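Local atomic coordinates of putative hemin ABC transport system, membrane protein (Burkholderia cenocepacia J2315, PDB entry 5B57), a protein that probably forms the membrane-spanning subunit of an ABC importer that carries heme across the cell membrane, as a permease of the FecCD family. Residues P282-R285 and L286-R289; V260-R263 and D264-N267; G324-Q327 and R328-L331. All blocks are in the same frame, centred on the assembly; numbering follows the deposited sequence. Where two conformers were deposited one is given.

Contact 1 of 3, residues P282-R285 and L286-R289; sequences PVQR and LKRR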
loop_
_atom_site.group_PDB
_atom_site.type_symbol
_atom_site.label_atom_id
_atom_site.label_comp_id
_atom_site.label_asym_id
_atom_site.label_seq_id
_atom_site.Cartn_x
_atom_site.Cartn_y
_atom_site.Cartn_z
ATOM N N PRO A 282 7.402 -6.732 -22.627
ATOM C CA PRO A 282 6.414 -7.813 -22.397
ATOM C C PRO A 282 6.246 -8.130 -20.919
ATOM O O PRO A 282 6.675 -9.164 -20.429
ATOM C CB PRO A 282 7.029 -8.992 -23.148
ATOM C CG PRO A 282 8.482 -8.739 -23.042
ATOM C CD PRO A 282 8.659 -7.255 -23.173
ATOM N N VAL A 283 5.579 -7.217 -20.200
ATOM C CA VAL A 283 5.656 -7.209 -18.735
ATOM C C VAL A 283 5.210 -8.530 -18.100
ATOM O O VAL A 283 5.651 -8.848 -16.989
ATOM C CB VAL A 283 4.887 -6.003 -18.163
ATOM C CG1 VAL A 283 4.447 -5.082 -19.275
ATOM C CG2 VAL A 283 3.712 -6.435 -17.302
ATOM N N GLN A 284 4.390 -9.334 -18.786
ATOM C CA GLN A 284 4.048 -10.630 -18.214
ATOM C C GLN A 284 5.220 -11.607 -18.310
ATOM O O GLN A 284 5.562 -12.270 -17.325
ATOM C CB GLN A 284 2.789 -11.174 -18.878
ATOM C CG GLN A 284 1.597 -10.281 -18.600
ATOM C CD GLN A 284 1.354 -10.170 -17.105
ATOM O OE1 GLN A 284 1.532 -11.150 -16.375
ATOM N NE2 GLN A 284 0.994 -8.975 -16.633
ATOM N N ARG A 285 5.866 -11.697 -19.480
ATOM C CA ARG A 285 7.080 -12.499 -19.570
ATOM C C ARG A 285 8.150 -11.961 -18.643
ATOM O O ARG A 285 8.961 -12.733 -18.116
ATOM C CB ARG A 285 7.629 -12.533 -21.001
ATOM C CG ARG A 285 6.682 -13.053 -22.077
ATOM C CD ARG A 285 6.646 -14.566 -22.115
ATOM N NE ARG A 285 7.939 -15.158 -22.470
ATOM C CZ ARG A 285 8.264 -16.431 -22.247
ATOM N NH1 ARG A 285 7.396 -17.251 -21.661
ATOM N NH2 ARG A 285 9.457 -16.882 -22.603
ATOM N N LEU A 286 8.179 -10.641 -18.431
ATOM C CA LEU A 286 9.204 -10.057 -17.563
ATOM C C LEU A 286 9.007 -10.491 -16.118
ATOM O O LEU A 286 9.972 -10.864 -15.439
ATOM C CB LEU A 286 9.195 -8.537 -17.672
ATOM C CG LEU A 286 10.032 -7.758 -16.658
ATOM C CD1 LEU A 286 11.474 -8.179 -16.776
ATOM C CD2 LEU A 286 9.902 -6.234 -16.857
ATOM N N LYS A 287 7.762 -10.448 -15.627
ATOM C CA LYS A 287 7.504 -10.906 -14.269
ATOM C C LYS A 287 7.978 -12.347 -14.079
ATOM O O LYS A 287 8.669 -12.653 -13.106
ATOM C CB LYS A 287 6.020 -10.744 -13.941
ATOM C CG LYS A 287 5.575 -9.284 -13.941
ATOM C CD LYS A 287 4.108 -9.063 -13.496
ATOM C CE LYS A 287 3.838 -7.568 -13.172
ATOM N NZ LYS A 287 2.505 -7.204 -12.555
ATOM N N ARG A 288 7.680 -13.235 -15.025
ATOM C CA ARG A 288 8.031 -14.634 -14.815
ATOM C C ARG A 288 9.534 -14.860 -14.904
ATOM O O ARG A 288 10.065 -15.701 -14.189
ATOM C CB ARG A 288 7.270 -15.524 -15.805
ATOM C CG ARG A 288 7.749 -16.971 -15.885
ATOM C CD ARG A 288 6.903 -17.845 -16.851
ATOM N NE ARG A 288 6.894 -19.253 -16.417
ATOM C CZ ARG A 288 6.178 -20.236 -16.978
ATOM N NH1 ARG A 288 6.247 -21.470 -16.483
ATOM N NH2 ARG A 288 5.396 -19.997 -18.032
ATOM N N ARG A 289 10.248 -14.104 -15.732
ATOM C CA ARG A 289 11.673 -14.371 -15.906
ATOM C C ARG A 289 12.469 -13.939 -14.687
ATOM O O ARG A 289 13.406 -14.628 -14.281
ATOM C CB ARG A 289 12.186 -13.695 -17.180
ATOM C CG ARG A 289 11.942 -14.582 -18.401
ATOM C CD ARG A 289 12.547 -14.066 -19.697
ATOM N NE ARG A 289 11.917 -12.818 -20.135
ATOM C CZ ARG A 289 11.801 -12.427 -21.406
ATOM N NH1 ARG A 289 11.212 -11.269 -21.685
ATOM N NH2 ARG A 289 12.258 -13.196 -22.395
#
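Pro-282 and Leu-286 open the ladder of i to i+4 hydrogen bonds that defines the first turns of helix 283-305. Leu-286 N donates to Pro-282 O at 2.9 Å, Lys-287 N to Val-283 O at 3.0 Å, Arg-288 N to Gln-284 O at 3.3 Å and Arg-289 N to Arg-285 O at 3.0 Å. Pro-282 is the N-cap, and its carbonyl starts the series.

Among the side chains, Arg-289 reaches back toward the preceding turn. Its CG lies beside the backbone N (chi1 -85°), and a bend at chi3 (-66°) brings the guanidinium round. Arg-285 CB then lies over one guanidinium face, 3.9 Å from Arg-289 NH1, while Pro-282 CG stands at the edge, 4.0 Å from the same NH1. Lys-287 takes the other course: its chain is extended beyond CG, and its methylenes run past Val-283 O, with CE 4.3 Å from Val-283 CG2. Its NZ forms a salt bridge with Glu-273, and Gln-284 OE1 accepts from Leu-194 N.

Arg-285 NH2 and Arg-289 NH2 lie 4.6 Å apart, a like-charge approach that probably costs some energy. The salt bridge from Arg-289 NE to Glu-262 would offset part of that cost, so this basic helix start is consistent with charge balance supplied by acidic residues of neighbouring segments.

Contact 2 of 3, residues V260-R263 and D264-N267; sequences VRER and DALN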
loop_
_atom_site.group_PDB
_atom_site.type_symbol
_atom_site.label_atom_id
_atom_site.label_comp_id
_atom_site.label_asym_id
_atom_site.label_seq_id
_atom_site.Cartn_x
_atom_site.Cartn_y
_atom_site.Cartn_z
ATOM N N VAL A 260 20.543 -9.562 -15.293
ATOM C CA VAL A 260 21.260 -8.619 -16.150
ATOM C C VAL A 260 20.617 -8.529 -17.535
ATOM O O VAL A 260 20.505 -7.441 -18.117
ATOM C CB VAL A 260 22.744 -9.006 -16.279
ATOM C CG1 VAL A 260 23.441 -8.039 -17.207
ATOM C CG2 VAL A 260 23.440 -9.048 -14.917
ATOM N N ARG A 261 20.202 -9.668 -18.093
ATOM C CA ARG A 261 19.538 -9.644 -19.392
ATOM C C ARG A 261 18.182 -8.951 -19.352
ATOM O O ARG A 261 17.495 -8.950 -20.378
ATOM C CB ARG A 261 19.377 -11.069 -19.932
ATOM C CG ARG A 261 20.581 -11.634 -20.729
ATOM C CD ARG A 261 21.955 -11.540 -20.004
ATOM N NE ARG A 261 23.074 -11.957 -20.863
ATOM C CZ ARG A 261 24.371 -11.780 -20.588
ATOM N NH1 ARG A 261 24.751 -11.181 -19.466
ATOM N NH2 ARG A 261 25.300 -12.199 -21.445
ATOM N N GLU A 262 17.776 -8.380 -18.201
ATOM C CA GLU A 262 16.489 -7.709 -18.020
ATOM C C GLU A 262 16.656 -6.311 -17.426
ATOM O O GLU A 262 15.686 -5.731 -16.916
ATOM C CB GLU A 262 15.563 -8.539 -17.122
ATOM C CG GLU A 262 15.244 -9.947 -17.634
ATOM C CD GLU A 262 14.360 -9.943 -18.874
ATOM O OE1 GLU A 262 13.597 -8.969 -19.047
ATOM O OE2 GLU A 262 14.431 -10.905 -19.679
ATOM N N ARG A 263 17.861 -5.749 -17.484
ATOM C CA ARG A 263 18.104 -4.471 -16.826
ATOM C C ARG A 263 17.386 -3.322 -17.523
ATOM O O ARG A 263 17.025 -2.342 -16.869
ATOM C CB ARG A 263 19.607 -4.195 -16.743
ATOM C CG ARG A 263 20.319 -4.199 -18.083
ATOM C CD ARG A 263 21.811 -4.424 -17.902
ATOM N NE ARG A 263 22.546 -4.383 -19.165
ATOM C CZ ARG A 263 23.867 -4.340 -19.228
ATOM N NH1 ARG A 263 24.564 -4.329 -18.097
ATOM N NH2 ARG A 263 24.487 -4.304 -20.403
ATOM N N ASP A 264 17.170 -3.408 -18.834
ATOM C CA ASP A 264 16.494 -2.318 -19.522
ATOM C C ASP A 264 14.986 -2.421 -19.350
ATOM O O ASP A 264 14.323 -1.435 -18.995
ATOM C CB ASP A 264 16.872 -2.315 -21.001
ATOM C CG ASP A 264 18.332 -1.959 -21.234
ATOM O OD1 ASP A 264 18.852 -1.048 -20.552
ATOM O OD2 ASP A 264 18.953 -2.597 -22.109
ATOM N N ALA A 265 14.434 -3.621 -19.575
ATOM C CA ALA A 265 13.008 -3.839 -19.361
ATOM C C ALA A 265 12.589 -3.439 -17.948
ATOM O O ALA A 265 11.534 -2.817 -17.756
ATOM C CB ALA A 265 12.665 -5.298 -19.637
ATOM N N LEU A 266 13.417 -3.762 -16.949
ATOM C CA LEU A 266 13.107 -3.377 -15.575
ATOM C C LEU A 266 13.129 -1.870 -15.402
ATOM O O LEU A 266 12.331 -1.322 -14.631
ATOM C CB LEU A 266 14.079 -4.031 -14.594
ATOM C CG LEU A 266 13.857 -5.514 -14.290
ATOM C CD1 LEU A 266 15.076 -6.076 -13.562
ATOM C CD2 LEU A 266 12.583 -5.698 -13.491
ATOM N N ASN A 267 14.033 -1.178 -16.100
ATOM C CA ASN A 267 14.053 0.273 -15.979
ATOM C C ASN A 267 12.783 0.859 -16.547
ATOM O O ASN A 267 12.210 1.776 -15.957
ATOM C CB ASN A 267 15.272 0.871 -16.666
ATOM C CG ASN A 267 16.469 0.946 -15.747
ATOM O OD1 ASN A 267 16.330 0.870 -14.524
ATOM N ND2 ASN A 267 17.658 1.091 -16.330
#
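Glu-262 is the N-cap of the short helix 263-269, and Leu-266 closes the first turn against it, just after the chain leaves helix 242-260. The evidence for this helix start is the i to i+4 bond from Leu-266 N to Glu-262 O, 3.0 Å long with an N-H...O angle of 157°. A second bond, from Asn-267 N to Arg-263 O at 3.3 Å, is weak. On the preceding side, Arg-263 N donates to Val-260 O, so an i to i+3 bond bridges the end of one helix and the start of the next across Glu-262.

The Glu-262 side chain is bent at chi2 (-69°), and its OE1 lies alongside the Ala-265 methyl, 3.8 Å from CB, a van der Waals approach; OE2 turns to Arg-289. Leu-286 of helix 283-305 packs on both Glu-262 and Ala-265.

The start of the Leu-266 side chain lies beside Glu-262 O. OD1 of the Asn-267 side chain probably accepts from Gln-327 N, and ND2 probably donates to Asp-326 OD1, at the start of helix 327-352. Aromatic packing from another protein chain reaches Asp-264, Ala-265 and Asn-267; a short helix so placed is consistent with the coupling region through which permeases of this family meet their ATPase subunits. Exposed Arg-263 runs extended from CG to NE, and its NE remains 5.0 Å from Asp-264 OD2, opposite charges that are near but not in contact.

Contact 3 of 3, residues G324-Q327 and R328-L331; sequences GPDQ and RIVL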
loop_
_atom_site.group_PDB
_atom_site.type_symbol
_atom_site.label_atom_id
_atom_site.label_comp_id
_atom_site.label_asym_id
_atom_site.label_seq_id
_atom_site.Cartn_x
_atom_site.Cartn_y
_atom_site.Cartn_z
ATOM N N GLY A 324 20.932 6.494 -8.045
ATOM C CA GLY A 324 19.634 6.488 -8.680
ATOM C C GLY A 324 19.120 5.087 -8.939
ATOM O O GLY A 324 19.781 4.090 -8.634
ATOM N N PRO A 325 17.912 4.973 -9.488
ATOM C CA PRO A 325 17.320 3.643 -9.668
ATOM C C PRO A 325 17.766 2.907 -10.916
ATOM O O PRO A 325 17.340 1.764 -11.091
ATOM C CB PRO A 325 15.811 3.939 -9.730
ATOM C CG PRO A 325 15.708 5.334 -10.223
ATOM C CD PRO A 325 16.941 6.056 -9.725
ATOM N N ASP A 326 18.574 3.508 -11.791
ATOM C CA ASP A 326 18.936 2.865 -13.056
ATOM C C ASP A 326 19.363 1.414 -12.842
ATOM O O ASP A 326 20.400 1.156 -12.218
ATOM C CB ASP A 326 20.057 3.644 -13.757
ATOM C CG ASP A 326 20.415 3.064 -15.153
ATOM O OD1 ASP A 326 20.107 1.884 -15.460
ATOM O OD2 ASP A 326 21.021 3.804 -15.964
ATOM N N GLN A 327 18.580 0.458 -13.365
ATOM C CA GLN A 327 18.881 -0.953 -13.141
ATOM C C GLN A 327 20.291 -1.320 -13.603
ATOM O O GLN A 327 20.907 -2.236 -13.059
ATOM C CB GLN A 327 17.841 -1.819 -13.853
ATOM C CG GLN A 327 17.785 -3.293 -13.444
ATOM C CD GLN A 327 17.493 -3.541 -11.947
ATOM O OE1 GLN A 327 17.123 -2.625 -11.197
ATOM N NE2 GLN A 327 17.661 -4.792 -11.518
ATOM N N ARG A 328 20.831 -0.597 -14.590
ATOM C CA ARG A 328 22.147 -0.923 -15.130
ATOM C C ARG A 328 23.263 -0.666 -14.125
ATOM O O ARG A 328 24.291 -1.327 -14.150
ATOM C CB ARG A 328 22.367 -0.140 -16.436
ATOM C CG ARG A 328 22.182 -0.950 -17.737
ATOM C CD ARG A 328 21.423 -0.166 -18.843
ATOM N NE ARG A 328 22.129 1.012 -19.376
ATOM C CZ ARG A 328 21.676 2.268 -19.315
ATOM N NH1 ARG A 328 20.504 2.544 -18.740
ATOM N NH2 ARG A 328 22.396 3.255 -19.838
ATOM N N ILE A 329 23.065 0.310 -13.218
ATOM C CA ILE A 329 23.993 0.537 -12.107
ATOM C C ILE A 329 23.632 -0.312 -10.889
ATOM O O ILE A 329 24.503 -0.894 -10.238
ATOM C CB ILE A 329 24.009 2.029 -11.723
ATOM C CG1 ILE A 329 24.499 2.867 -12.880
ATOM C CG2 ILE A 329 24.858 2.263 -10.479
ATOM C CD1 ILE A 329 24.014 4.327 -12.834
ATOM N N VAL A 330 22.346 -0.367 -10.533
ATOM C CA VAL A 330 21.969 -0.823 -9.198
ATOM C C VAL A 330 22.209 -2.318 -9.041
ATOM O O VAL A 330 22.593 -2.781 -7.963
ATOM C CB VAL A 330 20.508 -0.460 -8.897
ATOM C CG1 VAL A 330 20.004 -1.254 -7.669
ATOM C CG2 VAL A 330 20.365 1.029 -8.716
ATOM N N LEU A 331 21.987 -3.105 -10.110
ATOM C CA LEU A 331 22.049 -4.557 -9.948
ATOM C C LEU A 331 23.470 -5.048 -9.711
ATOM O O LEU A 331 23.672 -5.827 -8.762
ATOM C CB LEU A 331 21.377 -5.252 -11.133
ATOM C CG LEU A 331 21.251 -6.760 -10.894
ATOM C CD1 LEU A 331 19.850 -7.224 -11.200
ATOM C CD2 LEU A 331 22.226 -7.533 -11.756
#
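Asp-326 and Arg-328 are joined by a capping hydrogen bond at the start of helix 327-352. Arg-328 N donates to Asp-326 OD1 at 2.7 Å, meeting that oxygen from above the carboxylate plane. A chi1 of -176° swings the N-cap carboxylate forward over the N-H groups of the first turn. A salt bridge accompanies it, Asp-326 OD2 to Arg-328 NH1 at 3.1 Å, but it belongs to one of two conformers of Arg-328 and is therefore tentative. In that conformer the carboxylate and guanidinium planes are turned 47° apart and OD2 lies well out of the guanidinium plane, so the link is one of charge alone.

Backbone bonds begin at the same residue. Asp-326 O accepts from both Val-330 N and Ile-329 N, each at 3.0 Å. Leu-331 N donates to Gln-327 O at 3.3 Å.

The van der Waals contacts lie around this cap. Val-330 CG2 sits against Gly-324 O, and Ile-329 CD1 approaches Asp-326 CB at 4.1 Å. Bent at chi2 (59°), Gln-327 brings NE2 next to Leu-331 CD1, so that the amide nitrogen lies against a methyl one turn on.

Asp-326 OD1 probably also takes a second donor, from Asn-267 of helix 263-269. Helix 94-128 meets Gln-327, Val-330 and Leu-331 through Ala-127, Ala-123 and Ala-120, whereas Leu-331 also touches Leu-259 and Val-260 of helix 242-260, and Ile-329 packs on Cys-323 of helix 311-323.

In the fold
All three contacts are helix starts, and contact 2 stands between the other two. Its centre lies about 9 Å from that of contact 3 and about 11 Å from that of contact 1, whereas contacts 1 and 3 have centres about 19 Å apart and nearest atoms about 9 Å apart. Toward contact 1 the link is ionic, at 3.2 Å from Arg-289 NE to Glu-262 OE2; toward contact 3 it is two probable hydrogen bonds of the Asn-267 side-chain amide, OD1 to Gln-327 N 2.6 Å and ND2 to Asp-326 OD1 2.7 Å. Bound decyl maltoside lies about 10 Å from the Leu-331 side chain and about 14 Å from that of Arg-263.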